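Local coordinates for protein rutinosidase (Aspergillus niger, PDB 6I1A) that hydrolyses beta-glycosidic bonds as a secreted family 5 glycoside hydrolase, a rutinosidase that releases the disaccharide rutinose from flavonoid glycosides such as rutin, at residues T188-T200 against A210-I223. Residues are numbered along the deposited sequence; the frame is centred on the assembly and turned at random.
Sequences TLEPINEPADNNT and ALTDHGAAWVLKYI. With NAG (2-acetamido-2-deoxy-beta-D-glucopyranose), chain F; EDO (1,2-ethanediol), chain K; EDO (1,2-ethanediol), chain O.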
ATOM      1  N   THR A 188      25.984 -16.576  -1.415  1.00 13.37           N
ATOM      2  CA  THR A 188      25.058 -15.941  -2.354  1.00 13.47           C
ATOM      3  C   THR A 188      25.483 -14.491  -2.511  1.00 13.11           C
ATOM      4  O   THR A 188      25.792 -13.825  -1.536  1.00 12.72           O
ATOM      5  CB  THR A 188      23.598 -16.092  -1.919  1.00 12.16           C
ATOM      6  OG1 THR A 188      23.231 -17.463  -2.045  1.00 13.07           O
ATOM      7  CG2 THR A 188      22.636 -15.206  -2.641  1.00 12.63           C
ATOM      8  N   LEU A 189      25.497 -13.983  -3.750  1.00 12.38           N
ATOM      9  CA  LEU A 189      25.924 -12.610  -4.038  1.00 11.49           C
ATOM     10  C   LEU A 189      24.703 -11.711  -4.244  1.00 11.25           C
ATOM     11  O   LEU A 189      23.860 -11.979  -5.136  1.00 12.66           O
ATOM     12  CB  LEU A 189      26.774 -12.646  -5.328  1.00 11.56           C
ATOM     13  CG  LEU A 189      27.571 -11.409  -5.649  1.00 13.77           C
ATOM     14  CD1 LEU A 189      28.750 -11.739  -6.629  1.00 14.98           C
ATOM     15  CD2 LEU A 189      26.729 -10.395  -6.292  1.00 16.07           C
ATOM     16  N   GLU A 190      24.600 -10.655  -3.446  1.00 10.95           N
ATOM     17  CA  GLU A 190      23.506  -9.678  -3.534  1.00 11.43           C
ATOM     18  C   GLU A 190      24.062  -8.317  -3.935  1.00 10.68           C
ATOM     19  O   GLU A 190      24.703  -7.620  -3.126  1.00 10.66           O
ATOM     20  CB  GLU A 190      22.784  -9.535  -2.186  1.00 11.52           C
ATOM     21  CG  GLU A 190      21.564  -8.650  -2.293  1.00 11.50           C
ATOM     22  CD  GLU A 190      20.639  -8.723  -1.112  1.00 13.65           C
ATOM     23  OE1 GLU A 190      21.095  -8.972   0.023  1.00 13.03           O
ATOM     24  OE2 GLU A 190      19.404  -8.615  -1.350  1.00 12.99           O
ATOM     25  N   PRO A 191      23.909  -7.928  -5.227  1.00 11.72           N
ATOM     26  CA  PRO A 191      24.676  -6.789  -5.750  1.00 11.05           C
ATOM     27  C   PRO A 191      24.060  -5.397  -5.627  1.00 11.56           C
ATOM     28  O   PRO A 191      24.670  -4.409  -6.034  1.00 11.79           O
ATOM     29  CB  PRO A 191      24.759  -7.192  -7.246  1.00 11.44           C
ATOM     30  CG  PRO A 191      23.466  -7.854  -7.529  1.00 12.53           C
ATOM     31  CD  PRO A 191      23.271  -8.713  -6.278  1.00 11.71           C
ATOM     32  N   ILE A 192      22.863  -5.319  -5.045  1.00 11.05           N
ATOM     33  CA  ILE A 192      22.258  -3.997  -4.782  1.00 11.65           C
ATOM     34  C   ILE A 192      21.275  -4.157  -3.624  1.00 11.21           C
ATOM     35  O   ILE A 192      20.775  -5.276  -3.388  1.00 11.32           O
ATOM     36  CB  ILE A 192      21.574  -3.418  -6.054  1.00 10.87           C
ATOM     37  CG1 ILE A 192      21.382  -1.889  -5.980  1.00 11.78           C
ATOM     38  CG2 ILE A 192      20.281  -4.129  -6.382  1.00 12.83           C
ATOM     39  CD1 ILE A 192      21.163  -1.263  -7.372  1.00 12.39           C
ATOM     40  N   ASN A 193      20.994  -3.030  -2.962  1.00 10.36           N
ATOM     41  CA  ASN A 193      20.034  -3.005  -1.833  1.00 10.60           C
ATOM     42  C   ASN A 193      19.168  -1.774  -1.937  1.00 10.41           C
ATOM     43  O   ASN A 193      19.690  -0.641  -1.978  1.00 11.06           O
ATOM     44  CB  ASN A 193      20.795  -2.988  -0.522  1.00 10.71           C
ATOM     45  CG  ASN A 193      19.839  -2.996   0.651  1.00 11.06           C
ATOM     46  OD1 ASN A 193      19.290  -4.045   0.975  1.00 11.50           O
ATOM     47  ND2 ASN A 193      19.641  -1.831   1.282  1.00 11.79           N
ATOM     48  N   GLU A 194      17.842  -1.944  -2.026  1.00 10.62           N
ATOM     49  CA  GLU A 194      16.835  -0.874  -1.964  1.00 11.40           C
ATOM     50  C   GLU A 194      17.174   0.302  -2.886  1.00 11.12           C
ATOM     51  O   GLU A 194      17.135   1.465  -2.463  1.00 11.62           O
ATOM     52  CB  GLU A 194      16.596  -0.447  -0.515  1.00 11.61           C
ATOM     53  CG  GLU A 194      16.045  -1.540   0.345  1.00 11.69           C
ATOM     54  CD  GLU A 194      15.784  -1.103   1.784  1.00 12.09           C
ATOM     55  OE1 GLU A 194      15.892   0.089   2.131  1.00 12.97           O
ATOM     56  OE2 GLU A 194      15.285  -2.007   2.571  1.00 12.68           O
ATOM     57  N   PRO A 195      17.384   0.046  -4.197  1.00 11.56           N
ATOM     58  CA  PRO A 195      17.504   1.165  -5.126  1.00 11.73           C
ATOM     59  C   PRO A 195      16.178   1.926  -5.182  1.00 11.85           C
ATOM     60  O   PRO A 195      15.090   1.313  -5.218  1.00 12.04           O
ATOM     61  CB  PRO A 195      17.832   0.471  -6.470  1.00 12.64           C
ATOM     62  CG  PRO A 195      17.207  -0.911  -6.322  1.00 12.95           C
ATOM     63  CD  PRO A 195      17.380  -1.255  -4.868  1.00 11.92           C
ATOM     64  N   ALA A 196      16.232   3.250  -5.242  1.00 12.19           N
ATOM     65  CA  ALA A 196      15.032   4.107  -5.273  1.00 12.10           C
ATOM     66  C   ALA A 196      15.408   5.439  -5.889  1.00 12.40           C
ATOM     67  O   ALA A 196      16.342   6.056  -5.398  1.00 13.68           O
ATOM     68  CB  ALA A 196      14.481   4.250  -3.895  1.00 12.89           C
ATOM     69  N   ASP A 197      14.662   5.838  -6.925  1.00 12.85           N
ATOM     70  CA  ASP A 197      14.900   7.116  -7.611  1.00 13.86           C
ATOM     71  C   ASP A 197      13.767   8.087  -7.389  1.00 13.78           C
ATOM     72  O   ASP A 197      13.812   9.201  -8.017  1.00 16.79           O
ATOM     73  CB  ASP A 197      15.141   6.952  -9.111  1.00 13.85           C
ATOM     74  CG  ASP A 197      13.928   6.483  -9.843  1.00 14.66           C
ATOM     75  OD1 ASP A 197      13.051   5.898  -9.208  1.00 14.67           O
ATOM     76  OD2 ASP A 197      13.859   6.669 -11.091  1.00 18.37           O
ATOM     77  N   ASN A 198      12.728   7.760  -6.613  1.00 13.22           N
ATOM     78  CA  ASN A 198      11.528   8.639  -6.506  1.00 13.57           C
ATOM     79  C   ASN A 198      11.175   8.869  -5.053  1.00 14.67           C
ATOM     80  O   ASN A 198       9.975   9.159  -4.762  1.00 15.20           O
ATOM     81  CB  ASN A 198      10.361   8.076  -7.261  1.00 13.68           C
ATOM     82  CG  ASN A 198       9.257   9.084  -7.443  1.00 15.76           C
ATOM     83  OD1 ASN A 198       9.527  10.262  -7.690  1.00 17.30           O
ATOM     84  ND2 ASN A 198       7.998   8.627  -7.274  1.00 14.88           N
ATOM     85  N   ASN A 199      12.133   8.854  -4.144  1.00 13.65           N
ATOM     86  CA  ASN A 199      11.896   8.960  -2.688  1.00 12.96           C
ATOM     87  C   ASN A 199      12.368  10.301  -2.109  1.00 12.84           C
ATOM     88  O   ASN A 199      12.655  10.354  -0.903  1.00 15.19           O
ATOM     89  CB  ASN A 199      12.499   7.760  -1.963  1.00 12.52           C
ATOM     90  CG  ASN A 199      14.008   7.673  -2.118  1.00 12.73           C
ATOM     91  OD1 ASN A 199      14.470   7.770  -3.251  1.00 13.37           O
ATOM     92  ND2 ASN A 199      14.701   7.482  -1.023  1.00 13.54           N
ATOM     93  N   THR A 200      12.313  11.382  -2.878  1.00 14.55           N
ATOM     94  CA  THR A 200      12.602  12.704  -2.264  1.00 16.07           C
ATOM     95  C   THR A 200      11.544  13.009  -1.204  1.00 16.28           C
ATOM     96  O   THR A 200      11.921  13.565  -0.166  1.00 18.04           O
ATOM     97  CB  THR A 200      12.678  13.820  -3.280  1.00 19.76           C
ATOM     98  OG1 THR A 200      11.451  13.879  -3.972  1.00 24.46           O
ATOM     99  CG2 THR A 200      13.754  13.582  -4.299  1.00 19.53           C
ATOM    100  N   ALA A 210       8.530   4.115  -4.920  1.00 12.67           N
ATOM    101  CA  ALA A 210       9.900   4.597  -4.632  1.00 11.96           C
ATOM    102  C   ALA A 210      10.794   4.431  -5.858  1.00 12.70           C
ATOM    103  O   ALA A 210      11.853   5.094  -5.888  1.00 12.47           O
ATOM    104  CB  ALA A 210      10.454   3.811  -3.500  1.00 12.78           C
ATOM    105  N   LEU A 211      10.421   3.663  -6.844  1.00 12.77           N
ATOM    106  CA  LEU A 211      11.253   3.392  -8.051  1.00 12.55           C
ATOM    107  C   LEU A 211      10.400   3.572  -9.292  1.00 14.41           C
ATOM    108  O   LEU A 211       9.382   2.846  -9.436  1.00 15.28           O
ATOM    109  CB  LEU A 211      11.875   1.998  -7.927  1.00 12.77           C
ATOM    110  CG  LEU A 211      12.827   1.572  -9.072  1.00 13.33           C
ATOM    111  CD1 LEU A 211      14.120   2.422  -9.047  1.00 14.29           C
ATOM    112  CD2 LEU A 211      13.162   0.094  -8.976  1.00 13.49           C
ATOM    113  N   THR A 212      10.783   4.509 -10.140  1.00 14.98           N
ATOM    114  CA  THR A 212      10.083   4.746 -11.427  1.00 14.84           C
ATOM    115  C   THR A 212      10.443   3.672 -12.453  1.00 15.32           C
ATOM    116  O   THR A 212      11.405   2.933 -12.288  1.00 14.00           O
ATOM    117  CB  THR A 212      10.375   6.123 -12.024  1.00 16.25           C
ATOM    118  OG1 THR A 212      11.722   6.120 -12.527  1.00 17.02           O
ATOM    119  CG2 THR A 212      10.219   7.220 -11.005  1.00 18.03           C
ATOM    120  N   ASP A 213       9.647   3.555 -13.530  1.00 16.83           N
ATOM    121  CA  ASP A 213       9.997   2.630 -14.616  1.00 16.73           C
ATOM    122  C   ASP A 213      11.352   2.992 -15.224  1.00 15.43           C
ATOM    123  O   ASP A 213      12.130   2.080 -15.563  1.00 16.07           O
ATOM    124  CB  ASP A 213       8.908   2.633 -15.704  1.00 20.76           C
ATOM    125  CG  ASP A 213       7.703   1.726 -15.412  1.00 27.37           C
ATOM    126  OD1 ASP A 213       7.746   0.760 -14.544  1.00 26.68           O
ATOM    127  OD2 ASP A 213       6.680   1.971 -16.073  1.00 29.99           O
ATOM    128  N   HIS A 214      11.670   4.275 -15.339  1.00 16.50           N
ATOM    129  CA  HIS A 214      12.973   4.715 -15.868  1.00 17.83           C
ATOM    130  C   HIS A 214      14.097   4.204 -14.938  1.00 15.21           C
ATOM    131  O   HIS A 214      15.100   3.667 -15.415  1.00 15.75           O
ATOM    132  CB  HIS A 214      12.948   6.239 -15.926  1.00 22.04           C
ATOM    133  CG  HIS A 214      14.059   6.913 -16.627  1.00 29.80           C
ATOM    134  ND1 HIS A 214      14.884   7.840 -15.978  1.00 37.53           N
ATOM    135  CD2 HIS A 214      14.459   6.870 -17.919  1.00 33.96           C
ATOM    136  CE1 HIS A 214      15.756   8.323 -16.854  1.00 31.24           C
ATOM    137  NE2 HIS A 214      15.555   7.706 -18.041  1.00 33.26           N
ATOM    138  N   GLY A 215      13.972   4.442 -13.631  1.00 14.74           N
ATOM    139  CA  GLY A 215      14.975   3.934 -12.696  1.00 13.24           C
ATOM    140  C   GLY A 215      15.034   2.437 -12.714  1.00 12.71           C
ATOM    141  O   GLY A 215      16.128   1.880 -12.631  1.00 13.95           O
ATOM    142  N   ALA A 216      13.891   1.765 -12.794  1.00 13.18           N
ATOM    143  CA  ALA A 216      13.848   0.299 -12.832  1.00 13.69           C
ATOM    144  C   ALA A 216      14.573  -0.252 -14.057  1.00 13.56           C
ATOM    145  O   ALA A 216      15.255  -1.310 -13.965  1.00 14.57           O
ATOM    146  CB  ALA A 216      12.442  -0.176 -12.829  1.00 14.81           C
ATOM    147  N   ALA A 217      14.548   0.442 -15.192  1.00 13.50           N
ATOM    148  CA  ALA A 217      15.276  -0.011 -16.393  1.00 13.87           C
ATOM    149  C   ALA A 217      16.779   0.037 -16.128  1.00 14.13           C
ATOM    150  O   ALA A 217      17.508  -0.856 -16.624  1.00 14.91           O
ATOM    151  CB  ALA A 217      14.890   0.857 -17.598  1.00 15.92           C
ATOM    152  N   TRP A 218      17.279   1.036 -15.407  1.00 14.16           N
ATOM    153  CA  TRP A 218      18.721   1.118 -15.124  1.00 12.99           C
ATOM    154  C   TRP A 218      19.062  -0.018 -14.153  1.00 12.73           C
ATOM    155  O   TRP A 218      20.097  -0.655 -14.275  1.00 12.76           O
ATOM    156  CB  TRP A 218      19.110   2.501 -14.590  1.00 14.13           C
ATOM    157  CG  TRP A 218      20.568   2.685 -14.583  1.00 13.42           C
ATOM    158  CD1 TRP A 218      21.417   2.562 -13.531  1.00 13.24           C
ATOM    159  CD2 TRP A 218      21.388   2.956 -15.724  1.00 13.96           C
ATOM    160  NE1 TRP A 218      22.701   2.783 -13.921  1.00 14.95           N
ATOM    161  CE2 TRP A 218      22.721   3.032 -15.269  1.00 13.51           C
ATOM    162  CE3 TRP A 218      21.119   3.229 -17.068  1.00 15.03           C
ATOM    163  CZ2 TRP A 218      23.795   3.306 -16.100  1.00 13.83           C
ATOM    164  CZ3 TRP A 218      22.191   3.506 -17.879  1.00 15.60           C
ATOM    165  CH2 TRP A 218      23.499   3.553 -17.411  1.00 14.83           C
ATOM    166  N   VAL A 219      18.227  -0.229 -13.128  1.00 12.22           N
ATOM    167  CA  VAL A 219      18.490  -1.344 -12.203  1.00 12.58           C
ATOM    168  C   VAL A 219      18.551  -2.642 -13.000  1.00 12.50           C
ATOM    169  O   VAL A 219      19.415  -3.498 -12.719  1.00 12.96           O
ATOM    170  CB  VAL A 219      17.412  -1.401 -11.107  1.00 12.16           C
ATOM    171  CG1 VAL A 219      17.545  -2.686 -10.316  1.00 13.43           C
ATOM    172  CG2 VAL A 219      17.511  -0.165 -10.214  1.00 12.53           C
ATOM    173  N   LEU A 220      17.613  -2.873 -13.943  1.00 13.65           N
ATOM    174  CA  LEU A 220      17.608  -4.116 -14.736  1.00 14.53           C
ATOM    175  C   LEU A 220      18.876  -4.266 -15.576  1.00 13.82           C
ATOM    176  O   LEU A 220      19.433  -5.349 -15.641  1.00 13.39           O
ATOM    177  CB  LEU A 220      16.347  -4.170 -15.591  1.00 15.83           C
ATOM    178  CG  LEU A 220      16.209  -5.415 -16.466  1.00 16.97           C
ATOM    179  CD1 LEU A 220      16.188  -6.655 -15.614  1.00 17.35           C
ATOM    180  CD2 LEU A 220      14.955  -5.323 -17.295  1.00 19.46           C
ATOM    181  N   LYS A 221      19.343  -3.184 -16.172  1.00 14.94           N
ATOM    182  CA  LYS A 221      20.607  -3.203 -16.931  1.00 15.34           C
ATOM    183  C   LYS A 221      21.719  -3.708 -16.014  1.00 15.89           C
ATOM    184  O   LYS A 221      22.554  -4.525 -16.404  1.00 14.65           O
ATOM    185  CB  LYS A 221      20.893  -1.794 -17.472  1.00 16.45           C
ATOM    186  CG  LYS A 221      22.220  -1.612 -18.165  1.00 18.77           C
ATOM    187  CD  LYS A 221      22.520  -0.136 -18.442  1.00 20.22           C
ATOM    188  CE  LYS A 221      23.960   0.134 -18.844  1.00 25.33           C
ATOM    189  NZ  LYS A 221      24.204  -0.495 -20.159  1.00 27.16           N
ATOM    190  N   TYR A 222      21.765  -3.174 -14.787  1.00 14.41           N
ATOM    191  CA  TYR A 222      22.831  -3.541 -13.834  1.00 13.20           C
ATOM    192  C   TYR A 222      22.689  -4.995 -13.426  1.00 12.44           C
ATOM    193  O   TYR A 222      23.682  -5.744 -13.435  1.00 12.66           O
ATOM    194  CB  TYR A 222      22.761  -2.619 -12.624  1.00 13.92           C
ATOM    195  CG  TYR A 222      23.685  -2.998 -11.513  1.00 12.60           C
ATOM    196  CD1 TYR A 222      25.045  -2.958 -11.656  1.00 11.42           C
ATOM    197  CD2 TYR A 222      23.174  -3.444 -10.280  1.00 13.52           C
ATOM    198  CE1 TYR A 222      25.883  -3.277 -10.595  1.00 12.52           C
ATOM    199  CE2 TYR A 222      24.015  -3.801  -9.228  1.00 12.04           C
ATOM    200  CZ  TYR A 222      25.378  -3.708  -9.375  1.00 12.99           C
ATOM    201  OH  TYR A 222      26.226  -3.995  -8.359  1.00 12.49           O
ATOM    202  N   ILE A 223      21.491  -5.428 -13.035  1.00 12.78           N
ATOM    203  CA  ILE A 223      21.341  -6.830 -12.575  1.00 13.07           C
ATOM    204  C   ILE A 223      21.661  -7.814 -13.718  1.00 13.48           C
ATOM    205  O   ILE A 223      22.285  -8.856 -13.495  1.00 13.71           O
ATOM    206  CB  ILE A 223      19.966  -7.092 -11.976  1.00 13.61           C
ATOM    207  CG1 ILE A 223      19.691  -6.174 -10.763  1.00 14.63           C
ATOM    208  CG2 ILE A 223      19.857  -8.572 -11.606  1.00 14.97           C
ATOM    209  CD1 ILE A 223      20.634  -6.411  -9.598  1.00 14.93           C
TER
HETATM  210  C1  NAG F 404       6.887   9.562  -7.387  1.00 16.98           C
HETATM  211  C2  NAG F 404       5.692   8.927  -8.115  1.00 17.41           C
HETATM  212  C3  NAG F 404       4.486   9.927  -8.002  1.00 19.81           C
HETATM  213  C4  NAG F 404       4.206  10.279  -6.562  1.00 19.54           C
HETATM  214  C5  NAG F 404       5.447  10.898  -5.958  1.00 17.76           C
HETATM  215  C6  NAG F 404       5.260  11.265  -4.516  1.00 18.63           C
HETATM  216  C7  NAG F 404       6.207   7.410  -9.946  1.00 23.14           C
HETATM  217  C8  NAG F 404       6.441   7.290 -11.440  1.00 22.86           C
HETATM  218  N2  NAG F 404       6.020   8.627  -9.488  1.00 19.94           N
HETATM  219  O3  NAG F 404       3.319   9.249  -8.531  1.00 22.86           O
HETATM  220  O4  NAG F 404       3.191  11.333  -6.546  1.00 21.29           O
HETATM  221  O5  NAG F 404       6.508   9.891  -6.059  1.00 16.03           O
HETATM  222  O6  NAG F 404       6.337  12.055  -4.010  1.00 18.53           O
HETATM  223  O7  NAG F 404       6.262   6.416  -9.204  1.00 23.22           O
HETATM  224  C1  EDO K 409      14.630   0.953   5.201  1.00 23.00           C
HETATM  225  O1  EDO K 409      15.880   0.704   4.623  1.00 18.38           O
HETATM  226  C2  EDO K 409      13.905  -0.328   5.422  1.00 23.05           C
HETATM  227  O2  EDO K 409      13.408  -0.934   4.195  1.00 22.34           O
HETATM  228  C1  EDO O 413      16.884  11.618   1.787  1.00 25.70           C
HETATM  229  O1  EDO O 413      16.184  12.311   2.825  1.00 36.48           O
HETATM  230  C2  EDO O 413      15.851  10.901   1.002  1.00 25.28           C
HETATM  231  O2  EDO O 413      14.754  11.709   0.593  1.00 26.26           O
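Asp-197 grips Thr-212 with both carboxylate oxygens, each using its syn lone pair. Asp-197 OD1 accepts from Thr-212 N at 2.8 Å in a nearly straight bond (169°), and Asp-197 OD2 accepts a hydrogen bond from Thr-212 OG1 at 2.6 Å. The carboxylate reaches this position because CG sits between the backbone N and the carbonyl carbon of Asp-197 (chi1 67°). Thr-212 is the N-cap of helix 213-233, and the same OG1 accepts from Gly-215 N at 3.0 Å, again almost linearly. Backbone polar groups meet alongside: Asn-198 N donates to Ala-210 O at 2.9 Å. At the other end of the contact, the Tyr-222 hydroxyl OH donates to Pro-191 O at 2.8 Å, which lies at the ring edge near its plane.

Apolar groups fill the space between these polar ends. The CD1 methyl of Ile-223 meets Pro-191 CG at 3.8 Å and also touches Ile-192 CG2, while Ile-192 CB rests against Tyr-222 CE2. Nearer the helix start, Val-219 CG2 packs on Pro-195 CB, the two side chains crossing at about a right angle. Ile-171 of helix 161-179 and Phe-241 of strand 239-241 extend this layer. Beside the cap, Thr-212 CG2 touches Asn-198 CB and lies 3.8 Å from C8 of the N-acetylglucosamine linked to Asn-198 ND2, which also donates to Leu-209 O.

The contact packs the loop that follows strand 187-190 of the TIM barrel against the first turns of helix 213-233 and the residues just before it; the loop carries Asn-193, Glu-194 and Pro-195, the Asn-Glu-Pro signature of family 5. With OG1 donating to Asp-197 and accepting from Gly-215, the hydroxyl has a fixed direction, and the carboxylate probably adds favourable negative charge at the helix N-terminus.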